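Local atomic coordinates of alpha-11 giardin (Giardia intestinalis, PDB entry 2II2), a protein that binds calcium and belongs to the annexin family of calcium-dependent phospholipid-binding proteins, and may take part in the parasite's attachment and in organising its cytoskeleton. Residues E39-F44 / G49-A54; I77-N82 / T260-D265. All coordinates share one frame; numbering follows the deposited sequence.

Interaction 1: E39-F44 / G49-A54; sequences ELRTQF and GLEFIA
Phe52 drives the edge of its ring into the face of Phe44, a T-shaped stack with centroids 5.1 Å apart and planes at 87°. Phe52 CD1 stands above the middle of the Phe44 ring, 3.8 Å from Phe44 CG. Both rings reach this meeting because CG lies opposite the backbone N in each residue (chi1 -177° in Phe44, -179° in Phe52). In its own plane the Phe44 ring turns an edge to a backbone oxygen, with Phe44 CD2 3.3 Å from Leu50 O, a place that suits the slightly positive rim of an arene.

The contact is a helix-turn-helix connection in this annexin's all-helical fold: helix 34-48 ends, Gly49 takes a positive phi that glycine tolerates readily, and helix 52-59 starts behind Glu51. Glu51 is the N-cap, its two carboxylate oxygens accepting from Ile53 N and Ala54 N out of the carboxylate plane.

Arg41 supplies the polar side. Its methylenes run across Phe52 at about a right angle, Arg41 CG lying 3.8 Å from Phe52 CD2, before the chain bends at chi3. One water, in the guanidinium plane, accepts from Arg41 NH1 at 2.8 Å and bridges to Glu51 OE2, linking opposite charges that do not touch directly. A second water joins Arg41 O to Phe52 N at the start of the new helix. Beyond the segments, Trp73 meets the Phe52 ring, and Ile10 and Val13 of helix 9-18 pack on Phe44.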
ATOM      1  N   GLU A  39      21.143   8.323   4.279  1.00 12.39           N
ATOM      2  CA  GLU A  39      22.476   8.958   4.357  1.00 13.45           C
ATOM      3  C   GLU A  39      22.969   9.446   2.999  1.00 11.84           C
ATOM      4  O   GLU A  39      23.527  10.540   2.885  1.00 12.79           O
ATOM      5  CB  GLU A  39      23.503   8.004   4.968  1.00 13.69           C
ATOM      6  CG  GLU A  39      23.287   7.775   6.457  1.00 16.55           C
ATOM      7  CD  GLU A  39      24.336   6.880   7.113  1.00 17.99           C
ATOM      8  OE1 GLU A  39      25.033   6.088   6.423  1.00 21.84           O
ATOM      9  OE2 GLU A  39      24.472   6.972   8.352  1.00 22.08           O
ATOM     10  N   LEU A  40      22.768   8.634   1.967  1.00 11.01           N
ATOM     11  CA  LEU A  40      23.202   8.992   0.635  1.00 10.30           C
ATOM     12  C   LEU A  40      22.463  10.252   0.173  1.00  9.93           C
ATOM     13  O   LEU A  40      23.077  11.162  -0.378  1.00  9.77           O
ATOM     14  CB  LEU A  40      22.976   7.824  -0.307  1.00 11.13           C
ATOM     15  CG  LEU A  40      23.535   7.951  -1.716  1.00 12.47           C
ATOM     16  CD1 LEU A  40      23.809   6.547  -2.247  1.00 14.59           C
ATOM     17  CD2 LEU A  40      22.566   8.674  -2.651  1.00 15.81           C
ATOM     18  N   ARG A  41      21.154  10.322   0.397  1.00  9.63           N
ATOM     19  CA  ARG A  41      20.426  11.537  -0.025  1.00  9.60           C
ATOM     20  C   ARG A  41      20.957  12.778   0.692  1.00 10.83           C
ATOM     21  O   ARG A  41      21.094  13.843   0.105  1.00 10.98           O
ATOM     22  CB  ARG A  41      18.906  11.392   0.194  1.00  9.98           C
ATOM     23  CG  ARG A  41      18.272  10.353  -0.680  1.00  9.49           C
ATOM     24  CD  ARG A  41      16.780  10.409  -0.597  1.00 12.14           C
ATOM     25  NE  ARG A  41      16.254  10.029   0.702  1.00 13.36           N
ATOM     26  CZ  ARG A  41      15.527  10.808   1.497  1.00 14.18           C
ATOM     27  NH1 ARG A  41      15.245  12.063   1.169  1.00 16.57           N
ATOM     28  NH2 ARG A  41      15.050  10.310   2.619  1.00 15.19           N
ATOM     29  N   THR A  42      21.260  12.634   1.970  1.00 10.67           N
ATOM     30  CA  THR A  42      21.787  13.767   2.734  1.00 11.44           C
ATOM     31  C   THR A  42      23.106  14.268   2.185  1.00 11.22           C
ATOM     32  O   THR A  42      23.287  15.460   1.933  1.00 11.69           O
ATOM     33  CB  THR A  42      21.936  13.395   4.220  1.00 12.31           C
ATOM     34  OG1 THR A  42      20.639  13.075   4.728  1.00 13.96           O
ATOM     35  CG2 THR A  42      22.542  14.548   5.066  1.00 13.49           C
ATOM     36  N   GLN A  43      24.004  13.338   1.930  1.00 10.90           N
ATOM     37  CA  GLN A  43      25.310  13.694   1.400  1.00 12.27           C
ATOM     38  C   GLN A  43      25.199  14.206  -0.036  1.00 11.20           C
ATOM     39  O   GLN A  43      25.939  15.109  -0.436  1.00 11.99           O
ATOM     40  CB  GLN A  43      26.270  12.502   1.455  1.00 11.96           C
ATOM     41  CG  GLN A  43      26.765  12.119   2.855  1.00 16.77           C
ATOM     42  CD  GLN A  43      28.140  11.426   2.845  1.00 17.71           C
ATOM     43  OE1 GLN A  43      28.520  10.781   3.822  1.00 25.17           O
ATOM     44  NE2 GLN A  43      28.883  11.571   1.754  1.00 21.77           N
ATOM     45  N   PHE A  44      24.293  13.617  -0.821  1.00 10.38           N
ATOM     46  CA  PHE A  44      24.083  14.052  -2.198  1.00 10.02           C
ATOM     47  C   PHE A  44      23.736  15.533  -2.228  1.00 10.14           C
ATOM     48  O   PHE A  44      24.314  16.309  -3.025  1.00 10.93           O
ATOM     49  CB  PHE A  44      22.979  13.227  -2.850  1.00 10.01           C
ATOM     50  CG  PHE A  44      22.739  13.556  -4.283  1.00  9.28           C
ATOM     51  CD1 PHE A  44      23.340  12.812  -5.309  1.00  9.04           C
ATOM     52  CD2 PHE A  44      21.875  14.588  -4.627  1.00  9.92           C
ATOM     53  CE1 PHE A  44      23.101  13.108  -6.646  1.00 10.04           C
ATOM     54  CE2 PHE A  44      21.641  14.886  -5.969  1.00 10.38           C
ATOM     55  CZ  PHE A  44      22.262  14.144  -6.979  1.00 10.31           C
ATOM     56  N   GLY A  49      24.283  20.368  -3.968  1.00 12.44           N
ATOM     57  CA  GLY A  49      23.321  21.471  -3.853  1.00 12.91           C
ATOM     58  C   GLY A  49      21.900  21.110  -4.290  1.00 12.81           C
ATOM     59  O   GLY A  49      21.000  21.960  -4.257  1.00 14.58           O
ATOM     60  N   LEU A  50      21.687  19.859  -4.712  1.00 11.74           N
ATOM     61  CA  LEU A  50      20.411  19.392  -5.254  1.00 12.03           C
ATOM     62  C   LEU A  50      19.764  18.429  -4.283  1.00 11.63           C
ATOM     63  O   LEU A  50      20.404  17.485  -3.814  1.00 12.02           O
ATOM     64  CB  LEU A  50      20.636  18.664  -6.584  1.00 11.67           C
ATOM     65  CG  LEU A  50      21.402  19.430  -7.669  1.00 12.96           C
ATOM     66  CD1 LEU A  50      21.959  18.510  -8.740  1.00 13.35           C
ATOM     67  CD2 LEU A  50      20.541  20.532  -8.263  1.00 15.22           C
ATOM     68  N   GLU A  51      18.501  18.678  -3.966  1.00 11.42           N
ATOM     69  CA  GLU A  51      17.695  17.699  -3.251  1.00 11.36           C
ATOM     70  C   GLU A  51      17.467  16.466  -4.118  1.00 10.65           C
ATOM     71  O   GLU A  51      17.029  16.579  -5.259  1.00 10.98           O
ATOM     72  CB  GLU A  51      16.383  18.346  -2.807  1.00 12.35           C
ATOM     73  CG  GLU A  51      15.639  17.558  -1.731  1.00 12.96           C
ATOM     74  CD  GLU A  51      14.707  16.499  -2.303  1.00 13.34           C
ATOM     75  OE1 GLU A  51      13.893  16.835  -3.177  1.00 13.14           O
ATOM     76  OE2 GLU A  51      14.746  15.330  -1.858  1.00 14.42           O
ATOM     77  N   PHE A  52      17.773  15.290  -3.578  1.00 11.15           N
ATOM     78  CA  PHE A  52      17.861  14.100  -4.420  1.00 10.53           C
ATOM     79  C   PHE A  52      16.571  13.703  -5.115  1.00 10.35           C
ATOM     80  O   PHE A  52      16.604  13.399  -6.288  1.00 10.15           O
ATOM     81  CB  PHE A  52      18.420  12.922  -3.620  1.00 10.91           C
ATOM     82  CG  PHE A  52      18.570  11.656  -4.433  1.00  9.79           C
ATOM     83  CD1 PHE A  52      19.704  11.451  -5.234  1.00 12.04           C
ATOM     84  CD2 PHE A  52      17.558  10.683  -4.439  1.00  9.81           C
ATOM     85  CE1 PHE A  52      19.841  10.293  -6.001  1.00 12.14           C
ATOM     86  CE2 PHE A  52      17.680   9.525  -5.225  1.00  9.64           C
ATOM     87  CZ  PHE A  52      18.837   9.324  -5.986  1.00 11.23           C
ATOM     88  N   ILE A  53      15.466  13.676  -4.381  1.00 11.03           N
ATOM     89  CA  ILE A  53      14.221  13.167  -4.924  1.00 11.36           C
ATOM     90  C   ILE A  53      13.704  14.097  -6.011  1.00 10.70           C
ATOM     91  O   ILE A  53      13.332  13.650  -7.078  1.00 10.34           O
ATOM     92  CB  ILE A  53      13.180  12.895  -3.813  1.00 11.68           C
ATOM     93  CG1 ILE A  53      13.754  11.830  -2.875  1.00 15.11           C
ATOM     94  CG2 ILE A  53      11.835  12.488  -4.437  1.00 11.83           C
ATOM     95  CD1 ILE A  53      12.839  11.352  -1.830  1.00 15.57           C
ATOM     96  N   ALA A  54      13.753  15.401  -5.765  1.00 10.32           N
ATOM     97  CA  ALA A  54      13.297  16.328  -6.779  1.00 10.40           C
ATOM     98  C   ALA A  54      14.164  16.246  -8.041  1.00  9.70           C
ATOM     99  O   ALA A  54      13.676  16.346  -9.149  1.00  9.87           O
ATOM    100  CB  ALA A  54      13.277  17.765  -6.228  1.00 11.86           C
TER
HETATM  101  O   HOH W   1      18.679  15.153  -0.786  1.00 13.41           O
HETATM  102  O   HOH W   2      16.308  13.848  -0.635  1.00 18.30           O

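Interaction 2: I77-N82 / T260-D265; sequences ISARVN and TGLFHD
Leu262 points a single methyl, CD2, into the angle between Ala79 and Arg80, and this is the close-packed part of the contact. Leu262 CD2 lies 3.8 Å from Ala79 CB and 4.0 Å from Arg80 CG, so one branch of the leucine serves both partners. Alanine suits its position because its CB points at the other helix and takes up little room, between backbones whose nearest CA atoms, those of Ala79 and Leu262, are 7.0 Å apart.

The thinner part, buried too, is where the Arg80 guanidinium meets a single ring atom of Phe263. Arginine suits this place: its long aliphatic stem, extended from CG to NE, passes obliquely by Leu262 and carries the polar head onward. Arg80 NH2 sits near the ring plane, 3.8 Å from Phe263 CE1, with the two planes 73° apart. Phe263 turns a ring face to its own neighbour, Leu262 CB.

The contact joins helix 76-89 to the later part of helix 249-263, parts of the annexin fold far apart in sequence. Asn76 OD1 accepts from Arg80 NE and Ile103 O from Arg80 NH1, while Glu108 forms a weak, long ion pair with Arg80 NH2. The two segments share neither hydrogen bond nor salt bridge, and a guanidinium at the ring's edge makes no cation-pi stack, so the buried arginine draws its polar bonds from other parts of the chain.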
ATOM      1  N   ILE A  77       7.582   7.352   6.061  1.00 10.05           N
ATOM      2  CA  ILE A  77       6.486   8.179   6.544  1.00 10.00           C
ATOM      3  C   ILE A  77       6.244   9.357   5.589  1.00  9.58           C
ATOM      4  O   ILE A  77       5.105   9.698   5.306  1.00 10.94           O
ATOM      5  CB  ILE A  77       6.688   8.610   8.022  1.00 11.13           C
ATOM      6  CG1 ILE A  77       6.654   7.394   8.967  1.00 12.71           C
ATOM      7  CG2 ILE A  77       5.657   9.657   8.414  1.00 11.60           C
ATOM      8  CD1 ILE A  77       5.336   6.576   8.944  1.00 15.38           C
ATOM      9  N   SER A  78       7.318   9.968   5.087  1.00 10.12           N
ATOM     10  CA  SER A  78       7.201  11.037   4.108  1.00 10.92           C
ATOM     11  C   SER A  78       6.484  10.556   2.849  1.00 10.39           C
ATOM     12  O   SER A  78       5.597  11.233   2.327  1.00 11.06           O
ATOM     13  CB  SER A  78       8.589  11.574   3.747  1.00 11.49           C
ATOM     14  OG  SER A  78       8.541  12.450   2.658  1.00 13.95           O
ATOM     15  N   ALA A  79       6.837   9.360   2.406  1.00  9.63           N
ATOM     16  CA  ALA A  79       6.185   8.752   1.252  1.00 10.10           C
ATOM     17  C   ALA A  79       4.681   8.610   1.503  1.00  9.76           C
ATOM     18  O   ALA A  79       3.860   8.932   0.638  1.00 10.06           O
ATOM     19  CB  ALA A  79       6.810   7.396   0.945  1.00 10.88           C
ATOM     20  N   ARG A  80       4.312   8.119   2.681  1.00  9.69           N
ATOM     21  CA  ARG A  80       2.895   7.971   3.025  1.00  9.56           C
ATOM     22  C   ARG A  80       2.173   9.312   3.010  1.00  9.90           C
ATOM     23  O   ARG A  80       1.042   9.396   2.495  1.00  9.69           O
ATOM     24  CB  ARG A  80       2.749   7.327   4.397  1.00 10.27           C
ATOM     25  CG  ARG A  80       3.144   5.847   4.447  1.00 11.15           C
ATOM     26  CD  ARG A  80       2.821   5.286   5.803  1.00 12.91           C
ATOM     27  NE  ARG A  80       3.557   4.044   6.042  1.00 13.91           N
ATOM     28  CZ  ARG A  80       3.010   2.844   6.240  1.00 14.47           C
ATOM     29  NH1 ARG A  80       1.691   2.656   6.243  1.00 14.79           N
ATOM     30  NH2 ARG A  80       3.809   1.813   6.443  1.00 13.33           N
ATOM     31  N   VAL A  81       2.787  10.351   3.585  1.00 10.37           N
ATOM     32  CA  VAL A  81       2.162  11.675   3.552  1.00 10.93           C
ATOM     33  C   VAL A  81       1.922  12.112   2.099  1.00 10.90           C
ATOM     34  O   VAL A  81       0.824  12.582   1.745  1.00 11.12           O
ATOM     35  CB  VAL A  81       3.036  12.707   4.293  1.00 11.13           C
ATOM     36  CG1 VAL A  81       2.547  14.139   4.029  1.00 12.19           C
ATOM     37  CG2 VAL A  81       3.066  12.418   5.788  1.00 11.65           C
ATOM     38  N   ASN A  82       2.931  11.936   1.256  1.00 11.30           N
ATOM     39  CA  ASN A  82       2.791  12.332  -0.152  1.00 11.47           C
ATOM     40  C   ASN A  82       1.673  11.569  -0.857  1.00 10.37           C
ATOM     41  O   ASN A  82       0.898  12.143  -1.617  1.00 10.62           O
ATOM     42  CB  ASN A  82       4.130  12.235  -0.892  1.00 12.35           C
ATOM     43  CG  ASN A  82       5.156  13.183  -0.308  1.00 15.92           C
ATOM     44  OD1 ASN A  82       4.804  14.146   0.373  1.00 18.45           O
ATOM     45  ND2 ASN A  82       6.414  12.895  -0.537  1.00 17.89           N
ATOM     46  N   THR A 260       4.835  -1.329  -4.005  1.00  6.26           N
ATOM     47  CA  THR A 260       6.253  -1.650  -3.937  1.00  7.25           C
ATOM     48  C   THR A 260       7.044  -0.577  -3.196  1.00  6.64           C
ATOM     49  O   THR A 260       7.835  -0.872  -2.316  1.00  7.36           O
ATOM     50  CB  THR A 260       6.805  -1.795  -5.379  1.00  7.39           C
ATOM     51  OG1 THR A 260       6.124  -2.866  -6.045  1.00  6.73           O
ATOM     52  CG2 THR A 260       8.268  -2.075  -5.388  1.00  6.62           C
ATOM     53  N   GLY A 261       6.845   0.685  -3.579  1.00  7.29           N
ATOM     54  CA  GLY A 261       7.594   1.764  -2.963  1.00  8.02           C
ATOM     55  C   GLY A 261       7.387   1.847  -1.462  1.00  6.89           C
ATOM     56  O   GLY A 261       8.339   2.073  -0.701  1.00  8.69           O
ATOM     57  N   LEU A 262       6.136   1.706  -1.040  1.00  6.99           N
ATOM     58  CA  LEU A 262       5.826   1.794   0.383  1.00  7.26           C
ATOM     59  C   LEU A 262       6.252   0.580   1.240  1.00  7.01           C
ATOM     60  O   LEU A 262       6.662   0.733   2.397  1.00  8.00           O
ATOM     61  CB  LEU A 262       4.335   2.032   0.618  1.00  6.99           C
ATOM     62  CG  LEU A 262       3.744   3.349   0.108  1.00  8.24           C
ATOM     63  CD1 LEU A 262       2.230   3.381   0.338  1.00  8.90           C
ATOM     64  CD2 LEU A 262       4.401   4.495   0.879  1.00 11.28           C
ATOM     65  N   PHE A 263       6.110  -0.627   0.665  1.00  7.25           N
ATOM     66  CA  PHE A 263       6.119  -1.813   1.513  1.00  7.10           C
ATOM     67  C   PHE A 263       7.211  -2.827   1.219  1.00  6.96           C
ATOM     68  O   PHE A 263       7.285  -3.833   1.941  1.00  7.30           O
ATOM     69  CB  PHE A 263       4.760  -2.489   1.455  1.00  6.91           C
ATOM     70  CG  PHE A 263       3.616  -1.593   1.833  1.00  7.35           C
ATOM     71  CD1 PHE A 263       3.603  -0.925   3.055  1.00  8.80           C
ATOM     72  CD2 PHE A 263       2.540  -1.408   0.955  1.00  8.01           C
ATOM     73  CE1 PHE A 263       2.545  -0.090   3.390  1.00 10.94           C
ATOM     74  CE2 PHE A 263       1.472  -0.585   1.305  1.00  9.58           C
ATOM     75  CZ  PHE A 263       1.474   0.071   2.514  1.00 10.43           C
ATOM     76  N   HIS A 264       8.073  -2.544   0.239  1.00  7.39           N
ATOM     77  CA  HIS A 264       9.052  -3.569  -0.154  1.00  7.79           C
ATOM     78  C   HIS A 264       9.995  -3.975   0.984  1.00  8.00           C
ATOM     79  O   HIS A 264      10.449  -5.116   1.024  1.00  9.01           O
ATOM     80  CB  HIS A 264       9.876  -3.130  -1.380  1.00  8.52           C
ATOM     81  CG  HIS A 264      10.800  -2.008  -1.074  1.00  8.55           C
ATOM     82  ND1 HIS A 264      12.152  -2.196  -0.890  1.00  9.23           N
ATOM     83  CD2 HIS A 264      10.551  -0.701  -0.804  1.00  9.14           C
ATOM     84  CE1 HIS A 264      12.709  -1.040  -0.570  1.00  9.51           C
ATOM     85  NE2 HIS A 264      11.757  -0.121  -0.469  1.00  8.46           N
ATOM     86  N   ASP A 265      10.338  -3.033   1.867  1.00  7.87           N
ATOM     87  CA  ASP A 265      11.163  -3.390   3.021  1.00  8.82           C
ATOM     88  C   ASP A 265      10.312  -3.834   4.202  1.00  8.72           C
ATOM     89  O   ASP A 265      10.573  -4.873   4.828  1.00  9.31           O
ATOM     90  CB  ASP A 265      12.063  -2.230   3.533  1.00  9.68           C
ATOM     91  CG  ASP A 265      13.228  -1.915   2.618  1.00 10.70           C
ATOM     92  OD1 ASP A 265      13.914  -2.834   2.105  1.00 12.30           O
ATOM     93  OD2 ASP A 265      13.497  -0.712   2.437  1.00 12.98           O
TER

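Interaction 1 joins successive helices at a short turn, whereas interaction 2 joins segments 178 residues apart at their closest ends. They follow one another along the chain, with centres 18 Å apart and nearest atoms about 6 Å apart, so they do not touch. Asp74 gives an indirect connection: it accepts from Ser78 on helix 76-89 and forms a long, weak ion pair with Arg41. Interaction 1 lies nearer the calcium site known for this protein, empty of calcium in this model: the side chain of Ile53 is about 8 Å from that of Glu66, and that of Phe52 about 9 Å from that of Ile60. Interaction 2 is away from that site, its centre about 8 Å from the centre of the chain.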